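Local coordinates for 303aa long hypothetical esterase (Sulfolobus tokodaii, PDB 3AIN), which hydrolyses carboxylic esters as a thermostable, hormone-sensitive-lipase-like carboxylesterase from a thermoacidophilic archaeon, at residues L56-E61 with F298-E303; D146-V151 with I188-Q193. The protein carries 1 engineered substitution. All coordinates share one frame; numbering follows the deposited sequence.

Contact 1 (L56-E61 with F298-E303); sequences LTPREE and FFPFIE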
loop_
_atom_site.group_PDB
_atom_site.type_symbol
_atom_site.label_atom_id
_atom_site.label_comp_id
_atom_site.label_asym_id
_atom_site.label_seq_id
_atom_site.Cartn_x
_atom_site.Cartn_y
_atom_site.Cartn_z
ATOM N N LEU A 56 -7.355 23.429 -10.196
ATOM C CA LEU A 56 -7.092 22.655 -11.380
ATOM C C LEU A 56 -7.385 21.206 -11.101
ATOM O O LEU A 56 -7.469 20.450 -11.999
ATOM C CB LEU A 56 -5.625 22.769 -11.745
ATOM C CG LEU A 56 -5.148 24.139 -12.154
ATOM C CD1 LEU A 56 -3.850 24.053 -12.876
ATOM C CD2 LEU A 56 -6.159 24.833 -12.947
ATOM N N THR A 57 -7.489 20.849 -9.835
ATOM C CA THR A 57 -7.619 19.480 -9.373
ATOM C C THR A 57 -9.081 19.160 -9.097
ATOM O O THR A 57 -9.707 19.864 -8.376
ATOM C CB THR A 57 -6.886 19.291 -8.084
ATOM O OG1 THR A 57 -5.496 19.572 -8.253
ATOM C CG2 THR A 57 -7.066 17.907 -7.603
ATOM N N PRO A 58 -9.637 18.097 -9.661
ATOM C CA PRO A 58 -11.076 17.866 -9.471
ATOM C C PRO A 58 -11.431 17.610 -8.048
ATOM O O PRO A 58 -10.682 16.982 -7.355
ATOM C CB PRO A 58 -11.355 16.644 -10.315
ATOM C CG PRO A 58 -10.311 16.669 -11.338
ATOM C CD PRO A 58 -9.073 17.168 -10.643
ATOM N N ARG A 59 -12.553 18.160 -7.632
ATOM C CA ARG A 59 -13.072 17.951 -6.280
ATOM C C ARG A 59 -14.184 16.914 -6.337
ATOM O O ARG A 59 -15.229 17.172 -6.936
ATOM C CB ARG A 59 -13.613 19.273 -5.704
ATOM C CG ARG A 59 -12.507 20.251 -5.286
ATOM C CD ARG A 59 -13.026 21.661 -5.047
ATOM N NE ARG A 59 -12.083 22.484 -4.277
ATOM C CZ ARG A 59 -10.985 23.043 -4.783
ATOM N NH1 ARG A 59 -10.645 22.810 -6.040
ATOM N NH2 ARG A 59 -10.137 23.676 -3.983
ATOM N N GLU A 60 -13.904 15.707 -5.839
ATOM C CA GLU A 60 -14.911 14.642 -5.754
ATOM C C GLU A 60 -16.108 15.117 -4.962
ATOM O O GLU A 60 -15.960 15.680 -3.872
ATOM C CB GLU A 60 -14.315 13.380 -5.108
ATOM C CG GLU A 60 -13.256 12.713 -5.967
ATOM C CD GLU A 60 -12.671 11.461 -5.352
ATOM O OE1 GLU A 60 -13.233 10.926 -4.366
ATOM O OE2 GLU A 60 -11.787 10.877 -6.005
ATOM N N GLU A 61 -17.306 14.733 -5.416
ATOM C CA GLU A 61 -18.496 14.917 -4.616
ATOM C C GLU A 61 -18.390 14.087 -3.337
ATOM O O GLU A 61 -18.005 12.921 -3.368
ATOM C CB GLU A 61 -19.732 14.457 -5.413
ATOM C CG GLU A 61 -21.032 15.082 -4.956
ATOM C CD GLU A 61 -22.169 14.842 -5.941
ATOM O OE1 GLU A 61 -21.991 15.127 -7.146
ATOM O OE2 GLU A 61 -23.209 14.293 -5.521
ATOM N N PHE A 298 -0.689 15.043 -5.460
ATOM C CA PHE A 298 -0.802 15.022 -6.917
ATOM C C PHE A 298 -1.507 13.775 -7.454
ATOM O O PHE A 298 -1.339 13.434 -8.623
ATOM C CB PHE A 298 0.581 15.200 -7.547
ATOM C CG PHE A 298 1.282 16.437 -7.085
ATOM C CD1 PHE A 298 0.774 17.686 -7.406
ATOM C CD2 PHE A 298 2.401 16.357 -6.281
ATOM C CE1 PHE A 298 1.342 18.829 -6.894
ATOM C CE2 PHE A 298 2.994 17.503 -5.790
ATOM C CZ PHE A 298 2.420 18.732 -6.039
ATOM N N PHE A 299 -2.441 13.231 -6.666
ATOM C CA PHE A 299 -3.169 12.019 -7.044
ATOM C C PHE A 299 -3.878 12.055 -8.396
ATOM O O PHE A 299 -4.052 11.011 -9.002
ATOM C CB PHE A 299 -4.138 11.561 -5.939
ATOM C CG PHE A 299 -5.290 12.511 -5.703
ATOM C CD1 PHE A 299 -6.513 12.312 -6.336
ATOM C CD2 PHE A 299 -5.168 13.566 -4.810
ATOM C CE1 PHE A 299 -7.574 13.180 -6.112
ATOM C CE2 PHE A 299 -6.209 14.471 -4.603
ATOM C CZ PHE A 299 -7.425 14.271 -5.253
ATOM N N PRO A 300 -4.381 13.228 -8.830
ATOM C CA PRO A 300 -5.094 13.221 -10.109
ATOM C C PRO A 300 -4.198 12.814 -11.268
ATOM O O PRO A 300 -4.701 12.401 -12.308
ATOM C CB PRO A 300 -5.547 14.685 -10.276
ATOM C CG PRO A 300 -5.609 15.222 -8.906
ATOM C CD PRO A 300 -4.456 14.548 -8.174
ATOM N N PHE A 301 -2.895 13.013 -11.138
ATOM C CA PHE A 301 -2.014 12.728 -12.259
ATOM C C PHE A 301 -0.801 11.875 -11.950
ATOM O O PHE A 301 -0.077 11.482 -12.866
ATOM C CB PHE A 301 -1.580 14.006 -12.967
ATOM C CG PHE A 301 -1.391 15.168 -12.055
ATOM C CD1 PHE A 301 -2.446 16.036 -11.800
ATOM C CD2 PHE A 301 -0.126 15.513 -11.615
ATOM C CE1 PHE A 301 -2.272 17.143 -10.997
ATOM C CE2 PHE A 301 0.064 16.639 -10.832
ATOM C CZ PHE A 301 -1.017 17.443 -10.508
ATOM N N ILE A 302 -0.607 11.540 -10.675
ATOM C CA ILE A 302 0.392 10.542 -10.287
ATOM C C ILE A 302 -0.394 9.369 -9.707
ATOM O O ILE A 302 -0.990 9.476 -8.627
ATOM C CB ILE A 302 1.360 11.098 -9.227
ATOM C CG1 ILE A 302 2.101 12.326 -9.773
ATOM C CG2 ILE A 302 2.390 10.031 -8.779
ATOM C CD1 ILE A 302 3.042 12.956 -8.798
ATOM N N GLU A 303 -0.478 8.295 -10.476
ATOM C CA GLU A 303 -1.418 7.221 -10.156
ATOM C C GLU A 303 -1.067 6.560 -8.826
ATOM O O GLU A 303 -1.955 6.111 -8.082
ATOM C CB GLU A 303 -1.435 6.177 -11.280
ATOM C CG GLU A 303 -2.550 5.153 -11.152
ATOM C CD GLU A 303 -3.938 5.759 -11.353
ATOM O OE1 GLU A 303 -4.040 6.991 -11.585
ATOM O OE2 GLU A 303 -4.906 5.088 -10.967
#
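Phe-299 and Pro-300 meet Thr-57 and Pro-58 where two loops of the alpha/beta hydrolase fold touch, one following strand 283-288 and the other joining helix 43-54 to strand 64-71. The contact is apolar and small, a case of side chains rather than backbones joining two irregular segments. The turn in the later loop begins at Phe-298, whose O accepts from both Phe-301 N (3.0 Å) and Ile-302 N (2.9 Å), the two donors arriving from opposite faces of the carbonyl plane. Phe-299 comes next. Its ring lies obliquely to the methyl of Thr-57, with CZ 4.3 Å from CG2, while Ala-115 of helix 110-120 and Ile-309 of helix 303-321 also touch this buried ring. Pro-300 crosses the Thr-57 side chain at about a right angle. Its CG is 3.3 Å from Thr-57 CG2, shorter than usual van der Waals contact, so the exact spacing is doubtful. The methyl gets there because CG2 stands anti to the Thr-57 backbone N. Pro-300 CB also lies 4.3 Å from Pro-58 CD. Further on, the Phe-301 ring carries Phe-298 O over one face, offset toward the rim. Ile-302 then takes the N-cap position of helix 303-321, and Glu-303 OE2 forms a salt bridge with NZ of Lys-318 of the second subunit.

Contact 2 (D146-V151 with I188-Q193); sequences DALKWV and IKLKYQ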
loop_
_atom_site.group_PDB
_atom_site.type_symbol
_atom_site.label_atom_id
_atom_site.label_comp_id
_atom_site.label_asym_id
_atom_site.label_seq_id
_atom_site.Cartn_x
_atom_site.Cartn_y
_atom_site.Cartn_z
ATOM N N ASP A 146 -5.625 20.941 20.236
ATOM C CA ASP A 146 -6.896 21.521 20.728
ATOM C C ASP A 146 -8.036 21.050 19.816
ATOM O O ASP A 146 -9.119 20.698 20.296
ATOM C CB ASP A 146 -6.851 23.056 20.705
ATOM C CG ASP A 146 -6.025 23.646 21.851
ATOM O OD1 ASP A 146 -5.581 22.887 22.744
ATOM O OD2 ASP A 146 -5.790 24.862 21.824
ATOM N N ALA A 147 -7.805 21.063 18.501
ATOM C CA ALA A 147 -8.826 20.544 17.563
ATOM C C ALA A 147 -9.119 19.070 17.786
ATOM O O ALA A 147 -10.287 18.658 17.774
ATOM C CB ALA A 147 -8.393 20.814 16.081
ATOM N N LEU A 148 -8.094 18.249 17.965
ATOM C CA LEU A 148 -8.350 16.845 18.189
ATOM C C LEU A 148 -9.170 16.610 19.455
ATOM O O LEU A 148 -10.061 15.908 19.459
ATOM C CB LEU A 148 -7.051 16.069 18.267
ATOM C CG LEU A 148 -7.075 14.572 18.505
ATOM C CD1 LEU A 148 -7.383 14.363 19.902
ATOM C CD2 LEU A 148 -8.070 13.876 17.671
ATOM N N LYS A 149 -8.766 17.242 20.525
ATOM C CA LYS A 149 -9.440 17.068 21.792
ATOM C C LYS A 149 -10.895 17.503 21.682
ATOM O O LYS A 149 -11.731 16.869 22.145
ATOM C CB LYS A 149 -8.736 17.846 22.896
ATOM C CG LYS A 149 -9.390 17.826 24.245
ATOM C CD LYS A 149 -8.523 18.626 25.247
ATOM C CE LYS A 149 -8.550 20.181 25.058
ATOM N NZ LYS A 149 -7.357 20.990 24.480
ATOM N N TRP A 150 -11.136 18.631 21.055
ATOM C CA TRP A 150 -12.501 19.047 20.837
ATOM C C TRP A 150 -13.268 18.028 19.995
ATOM O O TRP A 150 -14.383 17.702 20.286
ATOM C CB TRP A 150 -12.562 20.446 20.207
ATOM C CG TRP A 150 -13.952 21.003 20.042
ATOM C CD1 TRP A 150 -14.617 21.806 20.911
ATOM C CD2 TRP A 150 -14.833 20.806 18.939
ATOM N NE1 TRP A 150 -15.855 22.116 20.422
ATOM C CE2 TRP A 150 -16.018 21.494 19.223
ATOM C CE3 TRP A 150 -14.764 20.068 17.777
ATOM C CZ2 TRP A 150 -17.072 21.492 18.367
ATOM C CZ3 TRP A 150 -15.807 20.079 16.940
ATOM C CH2 TRP A 150 -16.943 20.797 17.220
ATOM N N VAL A 151 -12.655 17.551 18.913
ATOM C CA VAL A 151 -13.371 16.550 18.122
ATOM C C VAL A 151 -13.683 15.286 18.932
ATOM O O VAL A 151 -14.775 14.727 18.834
ATOM C CB VAL A 151 -12.619 16.181 16.801
ATOM C CG1 VAL A 151 -13.313 15.012 16.116
ATOM C CG2 VAL A 151 -12.633 17.385 15.868
ATOM N N ILE A 188 -6.525 10.185 25.988
ATOM C CA ILE A 188 -7.441 10.231 24.858
ATOM C C ILE A 188 -7.062 9.087 23.946
ATOM O O ILE A 188 -5.883 8.935 23.628
ATOM C CB ILE A 188 -7.277 11.543 24.076
ATOM C CG1 ILE A 188 -7.806 12.716 24.903
ATOM C CG2 ILE A 188 -7.941 11.447 22.697
ATOM C CD1 ILE A 188 -7.380 14.066 24.347
ATOM N N LYS A 189 -8.006 8.174 23.724
ATOM C CA LYS A 189 -7.712 6.894 23.100
ATOM C C LYS A 189 -8.105 6.952 21.629
ATOM O O LYS A 189 -9.261 6.736 21.282
ATOM C CB LYS A 189 -8.483 5.763 23.794
ATOM C CG LYS A 189 -8.023 5.494 25.220
ATOM C CD LYS A 189 -9.186 5.095 26.121
ATOM C CE LYS A 189 -8.866 5.386 27.583
ATOM N NZ LYS A 189 -9.080 4.193 28.446
ATOM N N LEU A 190 -7.121 7.206 20.769
ATOM C CA LEU A 190 -7.351 7.250 19.331
ATOM C C LEU A 190 -7.264 5.853 18.716
ATOM O O LEU A 190 -6.480 5.020 19.172
ATOM C CB LEU A 190 -6.266 8.124 18.696
ATOM C CG LEU A 190 -6.143 9.521 19.288
ATOM C CD1 LEU A 190 -4.957 10.249 18.619
ATOM C CD2 LEU A 190 -7.443 10.262 19.024
ATOM N N LYS A 191 -7.923 5.686 17.574
ATOM C CA LYS A 191 -7.988 4.393 16.900
ATOM C C LYS A 191 -6.736 4.145 16.065
ATOM O O LYS A 191 -6.361 2.996 15.860
ATOM C CB LYS A 191 -9.222 4.297 15.998
ATOM C CG LYS A 191 -10.564 4.167 16.745
ATOM C CD LYS A 191 -10.462 3.215 17.922
ATOM C CE LYS A 191 -11.737 3.271 18.765
ATOM N NZ LYS A 191 -12.675 2.189 18.372
ATOM N N TYR A 192 -6.194 5.206 15.463
ATOM C CA TYR A 192 -5.222 5.011 14.388
ATOM C C TYR A 192 -4.522 6.341 14.071
ATOM O O TYR A 192 -5.045 7.422 14.368
ATOM C CB TYR A 192 -5.960 4.500 13.142
ATOM C CG TYR A 192 -5.105 3.683 12.183
ATOM C CD1 TYR A 192 -4.885 2.321 12.399
ATOM C CD2 TYR A 192 -4.523 4.276 11.072
ATOM C CE1 TYR A 192 -4.103 1.557 11.515
ATOM C CE2 TYR A 192 -3.714 3.526 10.204
ATOM C CZ TYR A 192 -3.548 2.169 10.410
ATOM O OH TYR A 192 -2.752 1.410 9.549
ATOM N N GLN A 193 -3.332 6.261 13.493
ATOM C CA GLN A 193 -2.679 7.477 12.976
ATOM C C GLN A 193 -2.147 7.180 11.563
ATOM O O GLN A 193 -1.484 6.170 11.340
ATOM C CB GLN A 193 -1.541 7.928 13.913
ATOM C CG GLN A 193 -0.491 6.843 14.217
ATOM C CD GLN A 193 0.570 7.321 15.203
ATOM O OE1 GLN A 193 1.062 8.442 15.098
ATOM N NE2 GLN A 193 0.884 6.484 16.207
#
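Leu-148 puts both of its methyl groups against the segment 188-193, a compact example of how a helix and the approach to a strand are packed together in the alpha/beta hydrolase fold. CD1 meets Ile-188 CG2 at 4.1 Å, the two side chains reaching for each other tip to tip. CD2 lies 3.9 Å from Leu-190 CD2, and that same methyl of Leu-190 is also 4.2 Å from Leu-148 CD1, fitting against the fork of the leucine from an oblique direction. Leu-148 reaches both partners because its CG stands anti to the backbone N (chi1 180°), which carries the fork across to the segment 188-193. At the margin, Lys-149 CG comes within 4.3 Å of Ile-188 CD1.

The next shell packs around these groups. Ser-183 of helix 171-185 touches Leu-148, Ile-188 and Leu-190 alike, and Val-94 and Tyr-96 of strand 92-96 lie against Leu-148. Beyond its CG, the Lys-149 chain bends at chi3 (73°) and brings NZ to Asp-146 OD1, a salt bridge of 3.1 Å one helical turn back, although the lysine also touches a crystal neighbour. Asp-146 has a second partner, its OD2 bonding with Ser-73 OG. On the other segment, Tyr-192 pairs through its backbone with Val-166, and Gln-193 with Leu-256, so the loop leads into strand 192-196, in the parallel part of the mixed sheet between strands 164-169 and 255-260.

The interface itself is therefore entirely carbon against carbon. With no directional bond between the segments, their fit probably rests on the shape of the branched side chains and on the exclusion of water, while the charges of Asp-146 and Lys-149 are paired within the helix.

In the fold
Contacts 1 and 2 lie on opposite sides of the chain's centre, their own centres 28 Å apart and their nearest atoms about 18 Å apart. Along the sequence, both segments of contact 2 fall between the two of contact 1, which brings together parts 237 residues apart near the beginning and end of the modelled chain. They are tied through common elements: strand 64-71 follows the first loop of contact 1 and packs on helix 139-153 of contact 2, while helix 303-321, starting at contact 1, touches Tyr-192 in the second segment of contact 2. Contact 1 thus joins two loops, its centre about 18 Å from that of the chain, and contact 2 packs a helix beside the central sheet.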